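PDB 2GKP: DUF1436 domain-containing protein from Neisseria meningitidis, which is of unknown function but, from its family, is probably an immunity protein of a contact-dependent growth inhibition system that neutralises a partner toxin. Local coordinates for residues Leu123-Ser128 and Val144-Asp149. Numbering follows the deposited sequence.
Sequences LKISPS and VILSLD. With EDO (1,2-ethanediol), chain C.
Ile-125 and Leu-146 meet on the helix-covered face of this antiparallel strand pair, their side chains crossing at a slant with the two CD1 methyls 4.0 Å apart. The reach of Ile-125 comes from CG1 lying anti to its carbonyl carbon (chi1 -52°) and an extended chi2, which carry CD1 diagonally past its direct partner Val-144. That partner stays close at the root, CB to CB 4.2 Å. Leu-123 lies two residues back on the same face: its CB sits 4.3 Å from CB of Leu-146, while CD1 reaches on to the backbone of Ser-147, 3.7 Å from its O. On the other face of the sheet, Lys-124 and Ile-145 run side by side in one direction, and CD1 of Ile-145 rests against CG of the stretched lysine. This non-hydrogen-bonded pair lies between two hydrogen-bonded ones, Leu-123 with Leu-146 and Ile-125 with Val-144, each joined by two backbone bonds; the bond from Leu-123 N is the odd one, meeting Leu-146 O from above the carbonyl plane. At the strand's end, Ser-147 OG accepts from Asp-149 N in an ST turn. Strand 144-147 flanks strand 122-132, which is also paired with strand 112-119, and helix 152-164 packs beneath Leu-123, Ile-125 and Val-144, with helix 51-63 also touching Leu-123.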
loop_
_atom_site.group_PDB
_atom_site.type_symbol
_atom_site.label_atom_id
_atom_site.label_comp_id
_atom_site.label_asym_id
_atom_site.label_seq_id
_atom_site.Cartn_x
_atom_site.Cartn_y
_atom_site.Cartn_z
ATOM N N LEU A 123 -7.565 9.630 -7.650
ATOM C CA LEU A 123 -7.200 8.555 -6.706
ATOM C C LEU A 123 -8.106 7.346 -6.912
ATOM O O LEU A 123 -9.316 7.436 -6.651
ATOM C CB LEU A 123 -7.341 9.043 -5.260
ATOM C CG LEU A 123 -6.305 10.064 -4.846
ATOM C CD1 LEU A 123 -6.818 10.815 -3.631
ATOM C CD2 LEU A 123 -5.002 9.321 -4.526
ATOM N N LYS A 124 -7.541 6.218 -7.356
ATOM C CA LYS A 124 -8.275 4.964 -7.466
ATOM C C LYS A 124 -7.905 4.098 -6.238
ATOM O O LYS A 124 -6.742 3.694 -6.095
ATOM C CB LYS A 124 -7.912 4.244 -8.773
ATOM C CG LYS A 124 -8.651 2.898 -9.003
ATOM C CD LYS A 124 -8.237 2.310 -10.337
ATOM C CE LYS A 124 -8.844 0.955 -10.621
ATOM N NZ LYS A 124 -8.406 0.579 -11.970
ATOM N N ILE A 125 -8.893 3.855 -5.371
ATOM C CA ILE A 125 -8.640 3.136 -4.113
ATOM C C ILE A 125 -9.371 1.797 -4.218
ATOM O O ILE A 125 -10.593 1.766 -4.251
ATOM C CB ILE A 125 -9.097 3.951 -2.882
ATOM C CG1 ILE A 125 -8.508 5.392 -2.899
ATOM C CG2 ILE A 125 -8.756 3.230 -1.605
ATOM C CD1 ILE A 125 -9.149 6.367 -1.841
ATOM N N SER A 126 -8.612 0.712 -4.309
ATOM C CA SER A 126 -9.178 -0.579 -4.719
ATOM C C SER A 126 -9.096 -1.607 -3.611
ATOM O O SER A 126 -8.007 -1.894 -3.111
ATOM C CB SER A 126 -8.399 -1.148 -5.895
ATOM O OG SER A 126 -8.485 -0.307 -7.044
ATOM N N PRO A 127 -10.241 -2.190 -3.253
ATOM C CA PRO A 127 -10.268 -3.275 -2.269
ATOM C C PRO A 127 -9.797 -4.577 -2.923
ATOM O O PRO A 127 -9.479 -4.599 -4.115
ATOM C CB PRO A 127 -11.751 -3.345 -1.894
ATOM C CG PRO A 127 -12.435 -2.933 -3.177
ATOM C CD PRO A 127 -11.582 -1.861 -3.766
ATOM N N SER A 128 -9.784 -5.663 -2.179
ATOM C CA SER A 128 -9.291 -6.942 -2.720
ATOM C C SER A 128 -9.903 -8.078 -1.964
ATOM O O SER A 128 -10.533 -7.882 -0.923
ATOM C CB SER A 128 -7.769 -7.042 -2.603
ATOM O OG SER A 128 -7.382 -7.146 -1.245
ATOM N N VAL A 144 -13.150 2.760 -4.670
ATOM C CA VAL A 144 -13.537 4.094 -4.177
ATOM C C VAL A 144 -12.711 5.111 -4.973
ATOM O O VAL A 144 -11.495 5.053 -4.978
ATOM C CB VAL A 144 -13.249 4.228 -2.673
ATOM C CG1 VAL A 144 -13.480 5.606 -2.197
ATOM C CG2 VAL A 144 -14.048 3.223 -1.844
ATOM N N ILE A 145 -13.384 6.010 -5.692
ATOM C CA ILE A 145 -12.712 6.939 -6.603
ATOM C C ILE A 145 -12.808 8.337 -5.968
ATOM O O ILE A 145 -13.918 8.867 -5.775
ATOM C CB ILE A 145 -13.401 6.939 -8.025
ATOM C CG1 ILE A 145 -13.449 5.533 -8.626
ATOM C CG2 ILE A 145 -12.723 7.945 -8.973
ATOM C CD1 ILE A 145 -12.123 4.809 -8.796
ATOM N N LEU A 146 -11.649 8.924 -5.638
ATOM C CA LEU A 146 -11.563 10.278 -5.100
ATOM C C LEU A 146 -10.544 11.073 -5.913
ATOM O O LEU A 146 -10.155 10.676 -7.010
ATOM C CB LEU A 146 -11.177 10.253 -3.620
ATOM C CG LEU A 146 -12.213 9.588 -2.698
ATOM C CD1 LEU A 146 -11.679 9.454 -1.307
ATOM C CD2 LEU A 146 -13.507 10.358 -2.669
ATOM N N SER A 147 -10.134 12.218 -5.403
ATOM C CA SER A 147 -9.168 13.006 -6.145
ATOM C C SER A 147 -8.406 13.923 -5.211
ATOM O O SER A 147 -8.712 14.020 -4.023
ATOM C CB SER A 147 -9.855 13.796 -7.272
ATOM O OG SER A 147 -10.320 15.011 -6.753
ATOM N N LEU A 148 -7.424 14.621 -5.758
ATOM C CA LEU A 148 -6.659 15.583 -4.963
ATOM C C LEU A 148 -7.473 16.827 -4.596
ATOM O O LEU A 148 -7.020 17.656 -3.808
ATOM C CB LEU A 148 -5.340 15.971 -5.650
ATOM C CG LEU A 148 -4.325 14.827 -5.827
ATOM C CD1 LEU A 148 -3.119 15.405 -6.554
ATOM C CD2 LEU A 148 -3.945 14.260 -4.436
ATOM N N ASP A 149 -8.693 16.924 -5.122
ATOM C CA ASP A 149 -9.618 17.953 -4.635
ATOM C C ASP A 149 -9.974 17.678 -3.175
ATOM O O ASP A 149 -10.353 18.590 -2.424
ATOM C CB ASP A 149 -10.967 17.870 -5.358
ATOM C CG ASP A 149 -10.892 18.122 -6.861
ATOM O OD1 ASP A 149 -9.910 18.678 -7.405
ATOM O OD2 ASP A 149 -11.880 17.748 -7.524
HETATM C C1 EDO C . -6.079 -4.275 -3.646
HETATM O O1 EDO C . -6.603 -4.310 -4.986
HETATM C C2 EDO C . -5.037 -5.389 -3.496
HETATM O O2 EDO C . -3.967 -5.109 -2.586
#